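Local coordinates for protein dextranase (PDB 6NZS) that cuts the internal alpha-1,6-glucosidic linkages of dextran as an endo-acting family 49 glycoside hydrolase, at residues Thr480-Ala488 against Leu505-Leu513. Numbering follows the deposited sequence.
Sequences TVEGMTNCA and LNIDAWNGL
Asp-508 OD2 is gripped by two donors: Gly-483 N, at 2.8 Å and 36° out of the carboxylate plane, and a water 2.7 Å away that also donates to Glu-482 OE1, itself hydrogen-bonded to Ser-119, bridging two acids. That grip lies where both segments turn a corner, at Gly-483 and Asp-508. Before it, strands 480-482 and 505-507 run nearly parallel, with Val-481 N donating to Asn-506 O and Asp-508 N to Val-481 O. Beyond it, Thr-485 N donates to Ala-509 O and Asn-511 N to Thr-485 O, while the register has slipped by one residue, a beta bulge.

On the face carrying Thr-480 and Asn-506, Asn-506 ND2 reaches Thr-480 OG1 at 3.0 Å, the acceptor only 6° from the amide plane; CG, between its backbone N and carbonyl carbon (chi1 62°), brings the amide over. With an alanine in place of Asn-506, Thr-480 OG1 would probably lose this donor, and Asn-504 O its bond from the same nitrogen. On the inner face, Val-481 CB lies 4.0 Å from Ile-507 CG1; Thr-485, beyond the corner, and Ala-488 of the following loop close on this apolar cluster, Thr-485 CG2 3.7 Å from Ile-507 CG2. Equivalent strands, corners and inward apolar side chains stacked from coil to coil mark the right-handed parallel beta-helix of family 49.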
ATOM      1  N   THR A 480       9.832  -8.921  -6.058  1.00  8.67           N
ATOM      2  CA  THR A 480       9.593 -10.291  -5.637  1.00  9.32           C
ATOM      3  C   THR A 480       8.101 -10.473  -5.404  1.00  9.47           C
ATOM      4  O   THR A 480       7.508  -9.773  -4.576  1.00 10.70           O
ATOM      5  CB  THR A 480      10.385 -10.566  -4.360  1.00  9.98           C
ATOM      6  OG1 THR A 480      11.790 -10.456  -4.649  1.00 11.14           O
ATOM      7  CG2 THR A 480      10.084 -11.956  -3.828  1.00 12.33           C
ATOM      8  N   VAL A 481       7.490 -11.385  -6.155  1.00  8.35           N
ATOM      9  CA  VAL A 481       6.055 -11.642  -6.073  1.00  7.63           C
ATOM     10  C   VAL A 481       5.878 -13.040  -5.503  1.00  8.64           C
ATOM     11  O   VAL A 481       6.269 -14.038  -6.125  1.00  9.49           O
ATOM     12  CB  VAL A 481       5.373 -11.506  -7.438  1.00  7.95           C
ATOM     13  CG1 VAL A 481       3.871 -11.726  -7.303  1.00  9.99           C
ATOM     14  CG2 VAL A 481       5.672 -10.130  -8.037  1.00  9.34           C
ATOM     15  N   GLU A 482       5.320 -13.112  -4.305  1.00  9.09           N
ATOM     16  CA  GLU A 482       5.228 -14.379  -3.582  1.00  9.50           C
ATOM     17  C   GLU A 482       3.872 -15.035  -3.809  1.00  8.97           C
ATOM     18  O   GLU A 482       2.847 -14.353  -3.914  1.00  9.46           O
ATOM     19  CB  GLU A 482       5.473 -14.157  -2.088  1.00  9.69           C
ATOM     20  CG  GLU A 482       6.828 -13.493  -1.809  1.00 10.40           C
ATOM     21  CD  GLU A 482       7.407 -13.857  -0.458  1.00 15.01           C
ATOM     22  OE1 GLU A 482       7.206 -14.998   0.012  1.00 17.64           O
ATOM     23  OE2 GLU A 482       8.088 -13.003   0.132  1.00 12.43           O
ATOM     24  N   GLY A 483       3.873 -16.368  -3.882  1.00  9.59           N
ATOM     25  CA  GLY A 483       2.646 -17.070  -4.232  1.00  9.31           C
ATOM     26  C   GLY A 483       2.246 -16.837  -5.687  1.00  9.31           C
ATOM     27  O   GLY A 483       3.053 -16.459  -6.543  1.00  9.85           O
ATOM     28  N   MET A 484       0.963 -17.064  -5.963  1.00  8.40           N
ATOM     29  CA  MET A 484       0.429 -16.968  -7.317  1.00  9.07           C
ATOM     30  C   MET A 484       0.002 -15.546  -7.657  1.00  9.05           C
ATOM     31  O   MET A 484      -0.480 -14.803  -6.801  1.00  9.14           O
ATOM     32  CB  MET A 484      -0.805 -17.862  -7.454  1.00  9.75           C
ATOM     33  CG  MET A 484      -0.536 -19.331  -7.248  1.00  9.37           C
ATOM     34  SD  MET A 484      -2.043 -20.324  -7.403  1.00 13.15           S
ATOM     35  CE  MET A 484      -2.945 -19.834  -5.952  1.00 19.61           C
ATOM     36  N   THR A 485       0.177 -15.168  -8.925  1.00  8.45           N
ATOM     37  CA  THR A 485      -0.380 -13.914  -9.428  1.00  8.40           C
ATOM     38  C   THR A 485      -0.956 -14.147 -10.817  1.00  8.62           C
ATOM     39  O   THR A 485      -0.895 -15.257 -11.363  1.00  8.70           O
ATOM     40  CB  THR A 485       0.622 -12.748  -9.392  1.00  9.54           C
ATOM     41  OG1 THR A 485      -0.089 -11.514  -9.534  1.00  9.70           O
ATOM     42  CG2 THR A 485       1.657 -12.854 -10.514  1.00  9.49           C
ATOM     43  N   ASN A 486      -1.527 -13.084 -11.389  1.00  9.05           N
ATOM     44  CA  ASN A 486      -2.240 -13.206 -12.658  1.00  8.64           C
ATOM     45  C   ASN A 486      -1.398 -12.869 -13.883  1.00  9.31           C
ATOM     46  O   ASN A 486      -1.478 -13.590 -14.886  1.00  9.84           O
ATOM     47  CB  ASN A 486      -3.571 -12.428 -12.655  1.00  8.32           C
ATOM     48  CG  ASN A 486      -3.395 -10.924 -12.588  1.00  8.66           C
ATOM     49  OD1 ASN A 486      -2.417 -10.410 -12.030  1.00  9.49           O
ATOM     50  ND2 ASN A 486      -4.373 -10.200 -13.132  1.00  9.40           N
ATOM     51  N   CYS A 487      -0.597 -11.802 -13.851  1.00  8.97           N
ATOM     52  CA  CYS A 487       0.150 -11.411 -15.047  1.00  9.00           C
ATOM     53  C   CYS A 487       1.288 -10.478 -14.656  1.00  8.51           C
ATOM     54  O   CYS A 487       1.230  -9.794 -13.636  1.00  9.44           O
ATOM     55  CB  CYS A 487      -0.754 -10.770 -16.113  1.00 10.35           C
ATOM     56  SG  CYS A 487      -1.861  -9.473 -15.526  1.00 10.47           S
ATOM     57  N   ALA A 488       2.324 -10.454 -15.501  1.00  8.75           N
ATOM     58  CA  ALA A 488       3.525  -9.676 -15.203  1.00  9.20           C
ATOM     59  C   ALA A 488       3.383  -8.201 -15.573  1.00  8.69           C
ATOM     60  O   ALA A 488       3.592  -7.325 -14.729  1.00  9.79           O
ATOM     61  CB  ALA A 488       4.744 -10.283 -15.905  1.00 10.98           C
ATOM     62  N   LEU A 505      12.266  -9.214 -11.750  1.00 10.81           N
ATOM     63  CA  LEU A 505      10.861  -9.509 -11.482  1.00  9.53           C
ATOM     64  C   LEU A 505      10.778 -11.020 -11.337  1.00 10.06           C
ATOM     65  O   LEU A 505      10.869 -11.754 -12.327  1.00 10.39           O
ATOM     66  CB  LEU A 505       9.982  -9.025 -12.632  1.00  9.41           C
ATOM     67  CG  LEU A 505       8.523  -9.501 -12.585  1.00  9.00           C
ATOM     68  CD1 LEU A 505       7.840  -9.016 -11.310  1.00 11.54           C
ATOM     69  CD2 LEU A 505       7.750  -9.065 -13.818  1.00 10.80           C
ATOM     70  N   ASN A 506      10.645 -11.499 -10.099  1.00  9.03           N
ATOM     71  CA  ASN A 506      10.626 -12.926  -9.817  1.00 10.04           C
ATOM     72  C   ASN A 506       9.266 -13.283  -9.244  1.00 10.21           C
ATOM     73  O   ASN A 506       8.872 -12.780  -8.184  1.00 10.72           O
ATOM     74  CB  ASN A 506      11.791 -13.355  -8.915  1.00 12.25           C
ATOM     75  CG  ASN A 506      11.771 -12.697  -7.551  1.00 14.08           C
ATOM     76  OD1 ASN A 506      11.350 -13.310  -6.567  1.00 16.57           O
ATOM     77  ND2 ASN A 506      12.283 -11.466  -7.468  1.00 13.34           N
ATOM     78  N   ILE A 507       8.532 -14.104  -9.980  1.00 10.10           N
ATOM     79  CA  ILE A 507       7.169 -14.497  -9.635  1.00  9.81           C
ATOM     80  C   ILE A 507       7.186 -15.964  -9.229  1.00 10.24           C
ATOM     81  O   ILE A 507       7.742 -16.804  -9.944  1.00 10.98           O
ATOM     82  CB  ILE A 507       6.227 -14.249 -10.827  1.00  9.54           C
ATOM     83  CG1 ILE A 507       6.156 -12.751 -11.143  1.00 11.76           C
ATOM     84  CG2 ILE A 507       4.830 -14.812 -10.558  1.00 10.79           C
ATOM     85  CD1 ILE A 507       5.398 -12.432 -12.433  1.00 13.08           C
ATOM     86  N   ASP A 508       6.587 -16.278  -8.079  1.00  9.26           N
ATOM     87  CA  ASP A 508       6.587 -17.669  -7.620  1.00 10.89           C
ATOM     88  C   ASP A 508       5.826 -18.575  -8.583  1.00 10.92           C
ATOM     89  O   ASP A 508       6.297 -19.662  -8.931  1.00 11.01           O
ATOM     90  CB  ASP A 508       5.956 -17.779  -6.230  1.00 10.59           C
ATOM     91  CG  ASP A 508       6.922 -17.467  -5.109  1.00 14.67           C
ATOM     92  OD1 ASP A 508       8.109 -17.220  -5.387  1.00 16.31           O
ATOM     93  OD2 ASP A 508       6.477 -17.471  -3.943  1.00 13.96           O
ATOM     94  N   ALA A 509       4.627 -18.164  -8.991  1.00  9.40           N
ATOM     95  CA  ALA A 509       3.763 -19.039  -9.771  1.00  8.80           C
ATOM     96  C   ALA A 509       2.674 -18.206 -10.422  1.00  9.73           C
ATOM     97  O   ALA A 509       2.335 -17.116  -9.951  1.00 10.24           O
ATOM     98  CB  ALA A 509       3.118 -20.113  -8.881  1.00  9.21           C
ATOM     99  N   TRP A 510       2.126 -18.736 -11.515  1.00  9.64           N
ATOM    100  CA  TRP A 510       0.873 -18.198 -12.026  1.00  9.50           C
ATOM    101  C   TRP A 510      -0.298 -18.837 -11.294  1.00 11.26           C
ATOM    102  O   TRP A 510      -0.198 -19.932 -10.734  1.00 12.99           O
ATOM    103  CB  TRP A 510       0.718 -18.480 -13.523  1.00 10.64           C
ATOM    104  CG  TRP A 510       1.817 -17.919 -14.369  1.00  8.53           C
ATOM    105  CD1 TRP A 510       2.636 -18.619 -15.213  1.00  9.99           C
ATOM    106  CD2 TRP A 510       2.204 -16.543 -14.480  1.00  8.72           C
ATOM    107  NE1 TRP A 510       3.523 -17.765 -15.827  1.00 10.13           N
ATOM    108  CE2 TRP A 510       3.278 -16.486 -15.397  1.00 10.26           C
ATOM    109  CE3 TRP A 510       1.756 -15.358 -13.888  1.00  9.42           C
ATOM    110  CZ2 TRP A 510       3.918 -15.285 -15.728  1.00  9.51           C
ATOM    111  CZ3 TRP A 510       2.388 -14.167 -14.216  1.00 10.41           C
ATOM    112  CH2 TRP A 510       3.458 -14.138 -15.130  1.00 10.45           C
ATOM    113  N   ASN A 511      -1.432 -18.148 -11.322  1.00  9.99           N
ATOM    114  CA  ASN A 511      -2.646 -18.659 -10.696  1.00 10.14           C
ATOM    115  C   ASN A 511      -3.358 -19.653 -11.620  1.00  9.40           C
ATOM    116  O   ASN A 511      -2.851 -20.050 -12.675  1.00 11.14           O
ATOM    117  CB  ASN A 511      -3.522 -17.505 -10.214  1.00 11.14           C
ATOM    118  CG  ASN A 511      -4.076 -16.652 -11.358  1.00 10.49           C
ATOM    119  OD1 ASN A 511      -4.199 -17.104 -12.497  1.00  9.84           O
ATOM    120  ND2 ASN A 511      -4.419 -15.406 -11.046  1.00 10.58           N
ATOM    121  N   GLY A 512      -4.554 -20.077 -11.224  1.00  9.24           N
ATOM    122  CA  GLY A 512      -5.298 -21.091 -11.949  1.00  9.99           C
ATOM    123  C   GLY A 512      -6.142 -20.627 -13.125  1.00 11.61           C
ATOM    124  O   GLY A 512      -6.899 -21.429 -13.686  1.00 11.22           O
ATOM    125  N   LEU A 513      -6.039 -19.364 -13.529  1.00  9.49           N
ATOM    126  CA  LEU A 513      -6.789 -18.880 -14.680  1.00  9.09           C
ATOM    127  C   LEU A 513      -6.245 -19.511 -15.961  1.00 10.01           C
ATOM    128  O   LEU A 513      -5.165 -20.106 -15.984  1.00 11.32           O
ATOM    129  CB  LEU A 513      -6.647 -17.361 -14.780  1.00  9.76           C
ATOM    130  CG  LEU A 513      -7.217 -16.573 -13.603  1.00  9.89           C
ATOM    131  CD1 LEU A 513      -6.845 -15.116 -13.734  1.00  9.80           C
ATOM    132  CD2 LEU A 513      -8.738 -16.744 -13.537  1.00  9.88           C
TER
HETATM  133  O   HOH W   1       8.048 -17.057  -1.808  1.00 22.36           O